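Local coordinates for protein alpha-galactosidase (Thermus thermophilus, PDB 6LCJ) that probably hydrolyses terminal alpha-galactosyl residues from galactosides, as a thermostable family 36 glycoside hydrolase that assembles as a hexamer, at residues Leu289-Leu294 with Arg328-Glu333; Ala230-Ala235 with Trp296-Leu301; Leu301-Leu306 with Ala334-Cys339; Ala235-Thr240 with Glu284-Leu289; Ala323-Arg328 with Leu347-Gly352. All blocks are in the same frame, centred on the assembly; numbering follows the deposited sequence.

Contact 1: Leu289-Leu294 with Arg328-Glu333; sequences LVRKAL and REAAGE
V290 turns CG1 anti to its backbone N (chi1 169°), which sets that methyl against the last turn of the helix 317-331. It meets the CB of A331, with V290 CG1 and A331 CB 3.6 Å apart. R291 starts differently, with CG anti to the carbonyl carbon (chi1 -65°). Its chain then runs extended from CG to NE and carries the guanidinium over A330. The CA of A330 lies 3.4 Å from the guanidinium plane, over one face but nearer its border than its middle. R291 CZ is 3.7 Å from A330 CB. NH1 also comes near the carbonyl of A330, at an angle too poor for a hydrogen bond. Here two neighbouring outer helices of the TIM barrel, 280-296 and 317-331, pack side by side. The small side chains of A330 and A331 let the backbones come close: the CA atoms of V290 and A331 are 6.0 Å apart. L294 reaches the helix end, where its CD1 lies 3.7 Å from A331 O. V290 also touches L301 on the barrel strand beneath.

Contact 2: Ala230-Ala235 with Trp296-Leu301; sequences AGLWFA and WGYDYL
L232 and A230 close on the ring of Y298, and these three bury the most surface here. L232 CB lies over one face of the ring, a CH-pi contact at 4.0 Å from the centroid and 26° off the ring normal. A230 meets the same ring obliquely, with A230 CB 3.5 Å from Y298 CD2. Y298 OH hydrogen-bonds to the carbonyl of M216 on helix 216-224. L232 has CG anti to the backbone N (chi1 -166°), and its CD2 reaches the edge of the W296 ring, 4.0 Å from W296 CE3. The strands 229-234 and 298-303 are parallel neighbours in the TIM barrel sheet. L232 N donates to Y300 O at 3.0 Å. A230 O receives two weak bonds, from D299 N and Y300 N. The CA of G231 comes within 3.0 Å of Y300 O, a CA-H...O contact. A leucine in place of Y298 would probably leave L232 CB without its ring face and the M216 carbonyl without its hydroxyl partner. G297 ends the preceding helix in a Schellman motif, turning the chain into the strand. Further along, L301 CD2 meets the edge of the F234 ring, 4.0 Å from F234 CE1.

Contact 3: Leu301-Leu306 with Ala334-Cys339; sequences LKLDFL and AYLLFC
L301-L303 and Y335-F338 run as parallel strands, their short axes 4.8 Å apart at closest approach and 28° from parallel. Of four sound backbone bonds, the straightest are L301 N to Y335 O at 2.8 Å and L337 N to L301 O at 2.9 Å. L303 N to L337 O and C339 N to L303 O continue the ladder, followed by a longer, weak bond from L306 N to C339 O. On one face, L301 and L336 run alongside each other in the same direction, with L301 CB 3.7 Å from L336 CD2. L303 slants in and also touches L336 CD2 with its CD1. Farther along, L306 CD1 sits over the F338 ring, 3.8 Å from its centroid, a CH-pi contact. On the other face, K302 turns CG anti to the backbone N (chi1 -177°) and runs extended past L337, its CG 3.8 Å from L337 CD2, to a salt bridge with D196. D304 OD1 comes 3.1 Å from C339 SG. The same oxygen accepts a bond from F305 N. Within this beta-alpha-beta unit of the TIM barrel, helix 317-331 covers the leucine face through R328, A331 and Y320. Strand 229-234 flanks 298-303, and helix 280-296 packs against L301.

Contact 4: Ala235-Thr240 with Glu284-Leu289; sequences APFLVT and EWAADL
P236 and F237 meet one side of the helix 280-296 through W285, A286 and L289. The carbonyl oxygen of P236 lies in the plane of the W285 ring, at its edge, 3.2 Å from W285 CZ3. W285 has CG anti to its backbone N (chi1 174°), which carries the six-membered ring to that oxygen. The proline ring touches the helix by its CB, with P236 CB 4.0 Å from L289 CD1. The CB of A286 is slightly farther from P236 CB, at 4.2 Å. A286 also faces F237: the far end of that ring comes in obliquely, and F237 CZ is 3.9 Å from A286 CB. The contact is small and mainly apolar.

The next shell helps to place these groups. A type I beta turn from A235 to L238 places P236 and F237 at its two central positions, and L238 N bonds back to A235 O at 3.2 Å. F237 is also held by backbone bonding with L275, and its ring touches M324 of the helix 317-331. The W285 ring meets W252 edge-to-face and touches W206. L289 touches W206 as well. On the helix, A286 rests against L327. The turn opens the long connection between barrel strand 229-234 and helix 280-296, so this is a beta-alpha loop of the TIM barrel folding back on the helix of its own unit.

Contact 5: Ala323-Arg328 with Leu347-Gly352; sequences AMARLR and LGLADG
R328 and L349 form the tight part of this contact, and D351 completes it. The guanidinium uses one nitrogen twice: R328 NH1 is 2.8 Å from L349 O and 2.9 Å from D351 OD2. Both acceptors lie near the guanidinium plane, at its edge. The second bond is a salt bridge, nearly straight at 168°, although it meets OD2 from above the carboxylate plane. The arginine chain bends at chi2 (77°) and chi3 (-85°), which brings its end back to the loop. L349 CD1 packs closely too, 3.7 Å from M324 CB. Here the loop between strands 335-338 and 352-354 of the TIM barrel closes on the outer helix 317-331. D351 is also gripped by R154, S156 and the backbone N of L336. A leucine in place of R328 would probably leave the D351 carboxylate with less countercharge and the L349 carbonyl without its donor. The looser side is at A325, which is partly exposed and whose CB is 4.4 Å from L349 CD2.

All five contacts are largely buried. Contacts 2 and 3 form the inner layer: both use strand 298-303, share L301, and join it to the strands on its two sides through backbone bonds. Contacts 1, 4 and 5 lie in the outer layer and depend mainly on side chains. Contact 1 pairs helices 280-296 and 317-331, and includes an exposed residue, R291. Contact 4 uses the first of these helices and contact 5 the second; F237 and M324 bring those two contacts together. Only contact 5 has a salt bridge between its segments, whereas contacts 1 and 4 are mostly apolar. D351 links contact 5 to contact 3 through the backbone of L336.

Contact 1: Leu289-Leu294 with Arg328-Glu333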
# COMPACT_ATOMS: atom_id res chain seq x y z
N LEU E 289 -43.65 20.11 -16.86
CA LEU E 289 -43.04 21.34 -16.35
C LEU E 289 -42.97 22.40 -17.44
O LEU E 289 -43.28 23.58 -17.19
CB LEU E 289 -41.64 21.06 -15.81
CG LEU E 289 -41.50 20.24 -14.53
CD1 LEU E 289 -40.03 19.90 -14.32
CD2 LEU E 289 -42.06 21.00 -13.34
N VAL E 290 -42.59 22.01 -18.65
CA VAL E 290 -42.63 22.93 -19.77
C VAL E 290 -44.06 23.41 -20.02
O VAL E 290 -44.31 24.61 -20.15
CB VAL E 290 -42.03 22.27 -21.02
CG1 VAL E 290 -42.32 23.10 -22.24
CG2 VAL E 290 -40.51 22.07 -20.82
N ARG E 291 -45.01 22.47 -20.09
CA ARG E 291 -46.41 22.84 -20.29
C ARG E 291 -46.91 23.77 -19.18
O ARG E 291 -47.58 24.77 -19.46
CB ARG E 291 -47.27 21.58 -20.40
CG ARG E 291 -46.94 20.75 -21.64
CD ARG E 291 -47.85 19.53 -21.81
NE ARG E 291 -47.57 18.74 -23.02
CZ ARG E 291 -47.54 19.23 -24.28
NH1 ARG E 291 -47.75 20.52 -24.52
NH2 ARG E 291 -47.27 18.42 -25.30
N LYS E 292 -46.58 23.48 -17.92
CA LYS E 292 -47.01 24.39 -16.86
C LYS E 292 -46.41 25.79 -17.03
O LYS E 292 -47.09 26.79 -16.78
CB LYS E 292 -46.64 23.81 -15.49
CG LYS E 292 -46.70 24.82 -14.39
CD LYS E 292 -46.67 24.16 -13.03
CE LYS E 292 -45.48 23.24 -12.90
NZ LYS E 292 -45.04 23.10 -11.50
N ALA E 293 -45.14 25.89 -17.46
CA ALA E 293 -44.52 27.20 -17.58
C ALA E 293 -45.14 28.01 -18.72
O ALA E 293 -45.35 29.22 -18.57
CB ALA E 293 -43.01 27.06 -17.79
N LEU E 294 -45.45 27.36 -19.85
CA LEU E 294 -46.13 28.05 -20.94
C LEU E 294 -47.49 28.56 -20.49
O LEU E 294 -47.86 29.71 -20.79
CB LEU E 294 -46.30 27.14 -22.14
CG LEU E 294 -45.10 26.59 -22.89
CD1 LEU E 294 -45.51 26.21 -24.29
CD2 LEU E 294 -43.96 27.58 -22.92
N ARG E 328 -39.01 19.29 -26.44
CA ARG E 328 -39.05 20.18 -27.59
C ARG E 328 -40.48 20.32 -28.10
O ARG E 328 -40.94 21.43 -28.37
CB ARG E 328 -38.12 19.67 -28.69
CG ARG E 328 -38.25 20.42 -30.04
CD ARG E 328 -37.56 21.80 -30.04
NE ARG E 328 -38.41 22.86 -29.50
CZ ARG E 328 -37.99 24.08 -29.16
NH1 ARG E 328 -36.71 24.41 -29.28
NH2 ARG E 328 -38.85 24.97 -28.69
N GLU E 329 -41.19 19.19 -28.23
CA GLU E 329 -42.56 19.22 -28.73
C GLU E 329 -43.50 19.84 -27.71
O GLU E 329 -44.42 20.58 -28.08
CB GLU E 329 -43.02 17.81 -29.08
CG GLU E 329 -42.48 17.31 -30.40
CD GLU E 329 -43.17 17.95 -31.61
OE1 GLU E 329 -44.07 18.80 -31.43
OE2 GLU E 329 -42.80 17.60 -32.75
N ALA E 330 -43.29 19.57 -26.43
CA ALA E 330 -44.15 20.17 -25.41
C ALA E 330 -44.00 21.68 -25.37
O ALA E 330 -44.94 22.38 -24.98
CB ALA E 330 -43.84 19.57 -24.04
N ALA E 331 -42.84 22.20 -25.79
CA ALA E 331 -42.58 23.64 -25.76
C ALA E 331 -43.05 24.34 -27.02
O ALA E 331 -43.16 25.57 -27.03
CB ALA E 331 -41.08 23.91 -25.57
N GLY E 332 -43.35 23.59 -28.07
CA GLY E 332 -43.80 24.21 -29.30
C GLY E 332 -42.77 25.18 -29.80
O GLY E 332 -41.58 24.86 -29.95
N GLU E 333 -43.21 26.40 -30.07
CA GLU E 333 -42.34 27.43 -30.62
C GLU E 333 -41.69 28.30 -29.54
O GLU E 333 -40.99 29.25 -29.88
CB GLU E 333 -43.12 28.29 -31.61
CG GLU E 333 -43.76 27.44 -32.72
CD GLU E 333 -44.50 28.27 -33.77
OE1 GLU E 333 -45.39 29.07 -33.40
OE2 GLU E 333 -44.18 28.10 -34.97

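Contact 2: Ala230-Ala235 with Trp296-Leu301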
# COMPACT_ATOMS: atom_id res chain seq x y z
N ALA E 230 -41.52 36.78 -21.00
CA ALA E 230 -41.16 36.30 -19.67
C ALA E 230 -40.35 35.01 -19.78
O ALA E 230 -40.72 34.11 -20.53
CB ALA E 230 -42.42 36.10 -18.83
N GLY E 231 -39.27 34.93 -19.01
CA GLY E 231 -38.36 33.79 -19.06
C GLY E 231 -38.25 33.14 -17.69
O GLY E 231 -38.27 33.84 -16.67
N LEU E 232 -38.15 31.81 -17.67
CA LEU E 232 -38.06 31.05 -16.43
C LEU E 232 -37.03 29.93 -16.57
O LEU E 232 -36.82 29.38 -17.66
CB LEU E 232 -39.44 30.50 -16.04
CG LEU E 232 -39.70 29.93 -14.63
CD1 LEU E 232 -39.57 30.99 -13.55
CD2 LEU E 232 -41.09 29.31 -14.58
N TRP E 233 -36.41 29.59 -15.44
CA TRP E 233 -35.31 28.64 -15.32
C TRP E 233 -35.77 27.36 -14.65
O TRP E 233 -36.43 27.41 -13.61
CB TRP E 233 -34.18 29.28 -14.49
CG TRP E 233 -33.00 28.40 -14.13
CD1 TRP E 233 -31.82 28.30 -14.81
CD2 TRP E 233 -32.87 27.54 -12.99
NE1 TRP E 233 -30.97 27.44 -14.17
CE2 TRP E 233 -31.59 26.95 -13.05
CE3 TRP E 233 -33.71 27.21 -11.92
CZ2 TRP E 233 -31.13 26.04 -12.09
CZ3 TRP E 233 -33.25 26.30 -10.96
CH2 TRP E 233 -31.98 25.73 -11.06
N PHE E 234 -35.38 26.21 -15.21
CA PHE E 234 -35.58 24.91 -14.55
C PHE E 234 -34.31 24.08 -14.63
O PHE E 234 -33.48 24.26 -15.52
CB PHE E 234 -36.71 24.09 -15.19
CG PHE E 234 -38.03 24.77 -15.19
CD1 PHE E 234 -38.40 25.60 -16.25
CD2 PHE E 234 -38.93 24.58 -14.15
CE1 PHE E 234 -39.62 26.24 -16.25
CE2 PHE E 234 -40.16 25.21 -14.14
CZ PHE E 234 -40.51 26.05 -15.20
N ALA E 235 -34.18 23.12 -13.71
CA ALA E 235 -33.21 22.02 -13.79
C ALA E 235 -34.03 20.73 -13.73
O ALA E 235 -34.06 20.06 -12.69
CB ALA E 235 -32.17 22.08 -12.67
N TRP E 296 -48.32 29.40 -17.61
CA TRP E 296 -48.07 30.51 -16.72
C TRP E 296 -47.81 31.82 -17.45
O TRP E 296 -47.90 32.88 -16.82
CB TRP E 296 -46.87 30.19 -15.84
CG TRP E 296 -47.21 29.38 -14.65
CD1 TRP E 296 -48.45 29.15 -14.15
CD2 TRP E 296 -46.29 28.70 -13.78
NE1 TRP E 296 -48.37 28.36 -13.03
CE2 TRP E 296 -47.05 28.07 -12.78
CE3 TRP E 296 -44.89 28.56 -13.75
CZ2 TRP E 296 -46.47 27.31 -11.76
CZ3 TRP E 296 -44.32 27.82 -12.75
CH2 TRP E 296 -45.11 27.20 -11.76
N GLY E 297 -47.46 31.78 -18.74
CA GLY E 297 -47.11 32.98 -19.47
C GLY E 297 -45.66 33.06 -19.94
O GLY E 297 -45.34 33.98 -20.71
N TYR E 298 -44.79 32.14 -19.51
CA TYR E 298 -43.40 32.15 -19.95
C TYR E 298 -43.26 31.43 -21.28
O TYR E 298 -43.74 30.30 -21.42
CB TYR E 298 -42.51 31.49 -18.90
CG TYR E 298 -42.62 32.15 -17.55
CD1 TYR E 298 -43.65 31.83 -16.67
CD2 TYR E 298 -41.71 33.12 -17.16
CE1 TYR E 298 -43.76 32.44 -15.45
CE2 TYR E 298 -41.81 33.73 -15.93
CZ TYR E 298 -42.83 33.39 -15.09
OH TYR E 298 -42.93 34.00 -13.87
N ASP E 299 -42.59 32.06 -22.25
CA ASP E 299 -42.28 31.39 -23.51
C ASP E 299 -40.78 31.42 -23.84
O ASP E 299 -40.39 31.17 -24.99
CB ASP E 299 -43.09 32.00 -24.66
CG ASP E 299 -42.80 33.48 -24.85
OD1 ASP E 299 -42.30 34.12 -23.91
OD2 ASP E 299 -43.10 34.00 -25.95
N TYR E 300 -39.94 31.75 -22.87
CA TYR E 300 -38.49 31.61 -22.96
C TYR E 300 -38.07 30.80 -21.74
O TYR E 300 -38.34 31.20 -20.60
CB TYR E 300 -37.81 32.98 -23.01
CG TYR E 300 -36.29 33.00 -23.09
CD1 TYR E 300 -35.50 32.63 -22.00
CD2 TYR E 300 -35.64 33.41 -24.25
CE1 TYR E 300 -34.12 32.66 -22.08
CE2 TYR E 300 -34.25 33.44 -24.34
CZ TYR E 300 -33.50 33.07 -23.25
OH TYR E 300 -32.14 33.09 -23.33
N LEU E 301 -37.48 29.63 -21.96
CA LEU E 301 -37.16 28.71 -20.88
C LEU E 301 -35.68 28.38 -20.87
O LEU E 301 -35.11 28.03 -21.91
CB LEU E 301 -37.98 27.42 -20.99
CG LEU E 301 -39.49 27.62 -20.99
CD1 LEU E 301 -40.20 26.27 -21.18
CD2 LEU E 301 -39.91 28.31 -19.69

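Contact 3: Leu301-Leu306 with Ala334-Cys339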
# COMPACT_ATOMS: atom_id res chain seq x y z
N LEU E 301 -37.48 29.63 -21.96
CA LEU E 301 -37.16 28.71 -20.88
C LEU E 301 -35.68 28.38 -20.87
O LEU E 301 -35.11 28.03 -21.91
CB LEU E 301 -37.98 27.42 -20.99
CG LEU E 301 -39.49 27.62 -20.99
CD1 LEU E 301 -40.20 26.27 -21.18
CD2 LEU E 301 -39.91 28.31 -19.69
N LYS E 302 -35.06 28.50 -19.71
CA LYS E 302 -33.66 28.12 -19.53
C LYS E 302 -33.65 26.78 -18.81
O LYS E 302 -33.96 26.68 -17.62
CB LYS E 302 -32.89 29.19 -18.75
CG LYS E 302 -31.40 28.90 -18.58
CD LYS E 302 -30.69 30.08 -17.91
CE LYS E 302 -29.27 29.74 -17.44
NZ LYS E 302 -28.60 30.91 -16.75
N LEU E 303 -33.34 25.73 -19.56
CA LEU E 303 -33.33 24.38 -19.05
C LEU E 303 -31.88 24.05 -18.72
O LEU E 303 -31.02 24.06 -19.60
CB LEU E 303 -33.90 23.41 -20.09
CG LEU E 303 -35.30 23.81 -20.56
CD1 LEU E 303 -35.87 22.82 -21.59
CD2 LEU E 303 -36.24 23.96 -19.36
N ASP E 304 -31.62 23.80 -17.45
CA ASP E 304 -30.27 23.78 -16.93
C ASP E 304 -29.94 22.39 -16.40
O ASP E 304 -30.83 21.57 -16.16
CB ASP E 304 -30.11 24.80 -15.81
CG ASP E 304 -28.69 25.34 -15.70
OD1 ASP E 304 -27.73 24.75 -16.27
OD2 ASP E 304 -28.54 26.38 -15.02
N PHE E 305 -28.63 22.14 -16.23
CA PHE E 305 -28.13 20.89 -15.69
C PHE E 305 -28.63 19.71 -16.51
O PHE E 305 -28.92 18.65 -15.95
CB PHE E 305 -28.50 20.71 -14.22
CG PHE E 305 -27.81 21.66 -13.30
CD1 PHE E 305 -28.22 22.98 -13.19
CD2 PHE E 305 -26.72 21.24 -12.54
CE1 PHE E 305 -27.57 23.87 -12.34
CE2 PHE E 305 -26.07 22.12 -11.68
CZ PHE E 305 -26.49 23.44 -11.58
N LEU E 306 -28.74 19.90 -17.82
CA LEU E 306 -29.30 18.88 -18.69
C LEU E 306 -28.38 17.68 -18.86
O LEU E 306 -28.83 16.65 -19.38
CB LEU E 306 -29.63 19.49 -20.05
CG LEU E 306 -30.77 20.52 -20.14
CD1 LEU E 306 -30.90 21.01 -21.57
CD2 LEU E 306 -32.06 19.92 -19.67
N ALA E 334 -41.90 27.99 -28.27
CA ALA E 334 -41.20 28.69 -27.22
C ALA E 334 -39.70 28.57 -27.45
O ALA E 334 -39.22 27.71 -28.20
CB ALA E 334 -41.58 28.13 -25.86
N TYR E 335 -38.96 29.49 -26.83
CA TYR E 335 -37.50 29.53 -26.95
C TYR E 335 -36.90 28.66 -25.84
O TYR E 335 -37.12 28.92 -24.66
CB TYR E 335 -36.97 30.96 -26.83
CG TYR E 335 -35.54 31.10 -27.33
CD1 TYR E 335 -34.46 30.75 -26.51
CD2 TYR E 335 -35.26 31.57 -28.60
CE1 TYR E 335 -33.16 30.88 -26.96
CE2 TYR E 335 -33.97 31.70 -29.06
CZ TYR E 335 -32.92 31.35 -28.23
OH TYR E 335 -31.62 31.46 -28.66
N LEU E 336 -36.14 27.65 -26.23
CA LEU E 336 -35.44 26.82 -25.25
C LEU E 336 -33.95 27.13 -25.31
O LEU E 336 -33.31 26.98 -26.37
CB LEU E 336 -35.70 25.33 -25.49
CG LEU E 336 -37.17 24.95 -25.38
CD1 LEU E 336 -37.33 23.46 -25.63
CD2 LEU E 336 -37.73 25.36 -24.02
N LEU E 337 -33.42 27.60 -24.19
CA LEU E 337 -31.99 27.79 -24.00
C LEU E 337 -31.48 26.59 -23.21
O LEU E 337 -31.91 26.37 -22.07
CB LEU E 337 -31.70 29.08 -23.24
CG LEU E 337 -30.23 29.27 -22.87
CD1 LEU E 337 -29.38 29.55 -24.10
CD2 LEU E 337 -30.05 30.37 -21.84
N PHE E 338 -30.58 25.81 -23.82
CA PHE E 338 -30.01 24.63 -23.17
C PHE E 338 -28.75 25.01 -22.41
O PHE E 338 -27.85 25.66 -22.97
CB PHE E 338 -29.66 23.54 -24.20
CG PHE E 338 -30.85 22.72 -24.67
CD1 PHE E 338 -32.14 23.25 -24.67
CD2 PHE E 338 -30.66 21.43 -25.15
CE1 PHE E 338 -33.21 22.51 -25.14
CE2 PHE E 338 -31.74 20.68 -25.62
CZ PHE E 338 -33.01 21.22 -25.61
N CYS E 339 -28.67 24.58 -21.15
CA CYS E 339 -27.54 24.90 -20.28
C CYS E 339 -27.08 23.63 -19.57
O CYS E 339 -27.89 22.74 -19.28
CB CYS E 339 -27.92 26.01 -19.26
SG CYS E 339 -26.49 26.74 -18.31

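Contact 4: Ala235-Thr240 with Glu284-Leu289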
# COMPACT_ATOMS: atom_id res chain seq x y z
N ALA E 235 -34.18 23.12 -13.71
CA ALA E 235 -33.21 22.02 -13.79
C ALA E 235 -34.03 20.73 -13.73
O ALA E 235 -34.06 20.06 -12.69
CB ALA E 235 -32.17 22.08 -12.67
N PRO E 236 -34.70 20.36 -14.82
CA PRO E 236 -35.84 19.43 -14.71
C PRO E 236 -35.48 18.02 -14.27
O PRO E 236 -36.31 17.36 -13.63
CB PRO E 236 -36.44 19.45 -16.13
CG PRO E 236 -35.37 19.98 -17.01
CD PRO E 236 -34.55 20.91 -16.19
N PHE E 237 -34.27 17.51 -14.55
CA PHE E 237 -33.91 16.14 -14.22
C PHE E 237 -32.99 16.04 -13.01
O PHE E 237 -32.36 14.99 -12.81
CB PHE E 237 -33.27 15.46 -15.41
CG PHE E 237 -34.16 15.39 -16.60
CD1 PHE E 237 -35.08 14.36 -16.74
CD2 PHE E 237 -34.09 16.36 -17.58
CE1 PHE E 237 -35.90 14.31 -17.85
CE2 PHE E 237 -34.91 16.31 -18.66
CZ PHE E 237 -35.81 15.29 -18.82
N LEU E 238 -32.93 17.08 -12.19
CA LEU E 238 -32.04 17.14 -11.05
C LEU E 238 -32.85 17.13 -9.77
O LEU E 238 -33.90 17.77 -9.68
CB LEU E 238 -31.17 18.39 -11.13
CG LEU E 238 -29.75 18.35 -10.58
CD1 LEU E 238 -28.90 17.43 -11.40
CD2 LEU E 238 -29.20 19.74 -10.60
N VAL E 239 -32.34 16.44 -8.75
CA VAL E 239 -33.05 16.28 -7.50
C VAL E 239 -32.02 16.05 -6.40
O VAL E 239 -30.91 15.61 -6.66
CB VAL E 239 -34.06 15.12 -7.64
CG1 VAL E 239 -33.36 13.78 -7.59
CG2 VAL E 239 -35.13 15.22 -6.61
N THR E 240 -32.37 16.41 -5.17
CA THR E 240 -31.51 16.12 -4.02
C THR E 240 -32.20 15.15 -3.07
O THR E 240 -33.40 14.87 -3.19
CB THR E 240 -31.12 17.40 -3.27
OG1 THR E 240 -32.30 18.07 -2.81
CG2 THR E 240 -30.34 18.34 -4.16
N GLU E 284 -42.49 12.43 -19.13
CA GLU E 284 -43.83 13.01 -19.15
C GLU E 284 -43.96 14.11 -18.12
O GLU E 284 -44.55 15.17 -18.39
CB GLU E 284 -44.85 11.89 -18.90
CG GLU E 284 -46.30 12.21 -19.11
CD GLU E 284 -47.17 10.97 -18.87
OE1 GLU E 284 -47.11 10.03 -19.71
OE2 GLU E 284 -47.87 10.92 -17.84
N TRP E 285 -43.42 13.88 -16.92
CA TRP E 285 -43.46 14.87 -15.85
C TRP E 285 -42.64 16.11 -16.21
O TRP E 285 -43.09 17.24 -16.00
CB TRP E 285 -42.97 14.20 -14.57
CG TRP E 285 -42.79 15.05 -13.36
CD1 TRP E 285 -43.71 15.30 -12.38
CD2 TRP E 285 -41.59 15.74 -12.97
NE1 TRP E 285 -43.16 16.11 -11.41
CE2 TRP E 285 -41.87 16.39 -11.75
CE3 TRP E 285 -40.32 15.87 -13.54
CZ2 TRP E 285 -40.91 17.17 -11.09
CZ3 TRP E 285 -39.37 16.63 -12.87
CH2 TRP E 285 -39.67 17.27 -11.67
N ALA E 286 -41.45 15.91 -16.79
CA ALA E 286 -40.63 17.06 -17.17
C ALA E 286 -41.28 17.85 -18.30
O ALA E 286 -41.26 19.08 -18.30
CB ALA E 286 -39.21 16.61 -17.55
N ALA E 287 -41.88 17.15 -19.27
CA ALA E 287 -42.67 17.85 -20.28
C ALA E 287 -43.84 18.61 -19.66
O ALA E 287 -44.20 19.69 -20.15
CB ALA E 287 -43.17 16.86 -21.34
N ASP E 288 -44.43 18.10 -18.58
CA ASP E 288 -45.48 18.85 -17.90
C ASP E 288 -44.94 20.08 -17.20
O ASP E 288 -45.72 21.00 -16.92
CB ASP E 288 -46.21 17.97 -16.89
CG ASP E 288 -47.07 16.93 -17.54
OD1 ASP E 288 -47.19 16.94 -18.79
OD2 ASP E 288 -47.64 16.09 -16.80
N LEU E 289 -43.65 20.11 -16.86
CA LEU E 289 -43.04 21.34 -16.35
C LEU E 289 -42.97 22.40 -17.44
O LEU E 289 -43.28 23.58 -17.19
CB LEU E 289 -41.64 21.06 -15.81
CG LEU E 289 -41.50 20.24 -14.53
CD1 LEU E 289 -40.03 19.90 -14.32
CD2 LEU E 289 -42.06 21.00 -13.34

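Contact 5: Ala323-Arg328 with Leu347-Gly352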
# COMPACT_ATOMS: atom_id res chain seq x y z
N ALA E 323 -35.70 12.14 -24.58
CA ALA E 323 -36.33 12.95 -23.55
C ALA E 323 -36.43 14.41 -23.98
O ALA E 323 -37.48 15.05 -23.81
CB ALA E 323 -35.54 12.85 -22.24
N MET E 324 -35.35 14.97 -24.53
CA MET E 324 -35.38 16.36 -24.96
C MET E 324 -36.31 16.57 -26.14
O MET E 324 -36.93 17.63 -26.26
CB MET E 324 -33.97 16.84 -25.30
CG MET E 324 -33.02 16.95 -24.12
SD MET E 324 -33.74 17.83 -22.72
CE MET E 324 -34.11 16.43 -21.72
N ALA E 325 -36.41 15.59 -27.05
CA ALA E 325 -37.34 15.70 -28.16
C ALA E 325 -38.78 15.84 -27.68
O ALA E 325 -39.58 16.55 -28.28
CB ALA E 325 -37.19 14.49 -29.08
N ARG E 326 -39.11 15.18 -26.57
CA ARG E 326 -40.45 15.33 -26.02
C ARG E 326 -40.62 16.71 -25.42
O ARG E 326 -41.68 17.34 -25.56
CB ARG E 326 -40.71 14.22 -25.00
CG ARG E 326 -41.97 14.40 -24.15
CD ARG E 326 -43.30 14.16 -24.94
NE ARG E 326 -44.45 14.75 -24.23
CZ ARG E 326 -45.23 15.70 -24.73
NH1 ARG E 326 -45.01 16.19 -25.95
NH2 ARG E 326 -46.23 16.19 -24.00
N LEU E 327 -39.59 17.22 -24.75
CA LEU E 327 -39.66 18.56 -24.20
C LEU E 327 -39.65 19.60 -25.31
O LEU E 327 -40.22 20.69 -25.15
CB LEU E 327 -38.51 18.80 -23.23
CG LEU E 327 -38.69 18.42 -21.76
CD1 LEU E 327 -39.07 16.98 -21.65
CD2 LEU E 327 -37.42 18.70 -20.98
N ARG E 328 -39.01 19.29 -26.44
CA ARG E 328 -39.05 20.18 -27.59
C ARG E 328 -40.48 20.32 -28.10
O ARG E 328 -40.94 21.43 -28.37
CB ARG E 328 -38.12 19.67 -28.69
CG ARG E 328 -38.25 20.42 -30.04
CD ARG E 328 -37.56 21.80 -30.04
NE ARG E 328 -38.41 22.86 -29.50
CZ ARG E 328 -37.99 24.08 -29.16
NH1 ARG E 328 -36.71 24.41 -29.28
NH2 ARG E 328 -38.85 24.97 -28.69
N LEU E 347 -28.04 19.50 -30.49
CA LEU E 347 -28.22 20.25 -31.73
C LEU E 347 -29.51 19.82 -32.43
O LEU E 347 -29.86 18.63 -32.46
CB LEU E 347 -27.02 20.04 -32.64
CG LEU E 347 -25.68 20.55 -32.12
CD1 LEU E 347 -24.53 20.26 -33.11
CD2 LEU E 347 -25.78 22.05 -31.81
N GLY E 348 -30.22 20.79 -33.00
CA GLY E 348 -31.50 20.55 -33.62
C GLY E 348 -32.69 20.68 -32.69
O GLY E 348 -33.81 20.87 -33.16
N LEU E 349 -32.48 20.59 -31.38
CA LEU E 349 -33.54 20.76 -30.40
C LEU E 349 -33.46 22.11 -29.69
O LEU E 349 -34.48 22.81 -29.56
CB LEU E 349 -33.49 19.64 -29.36
CG LEU E 349 -33.65 18.23 -29.93
CD1 LEU E 349 -33.35 17.19 -28.89
CD2 LEU E 349 -35.06 18.03 -30.54
N ALA E 350 -32.27 22.51 -29.24
CA ALA E 350 -32.12 23.80 -28.58
C ALA E 350 -32.23 24.94 -29.59
O ALA E 350 -31.79 24.83 -30.73
CB ALA E 350 -30.77 23.89 -27.86
N ASP E 351 -32.82 26.05 -29.15
CA ASP E 351 -32.72 27.32 -29.87
C ASP E 351 -31.45 28.06 -29.49
O ASP E 351 -30.76 28.60 -30.37
CB ASP E 351 -33.93 28.20 -29.57
CG ASP E 351 -35.25 27.50 -29.86
OD1 ASP E 351 -35.54 27.30 -31.04
OD2 ASP E 351 -35.98 27.14 -28.90
N GLY E 352 -31.13 28.09 -28.21
CA GLY E 352 -29.88 28.63 -27.73
C GLY E 352 -29.16 27.58 -26.89
O GLY E 352 -29.79 26.78 -26.19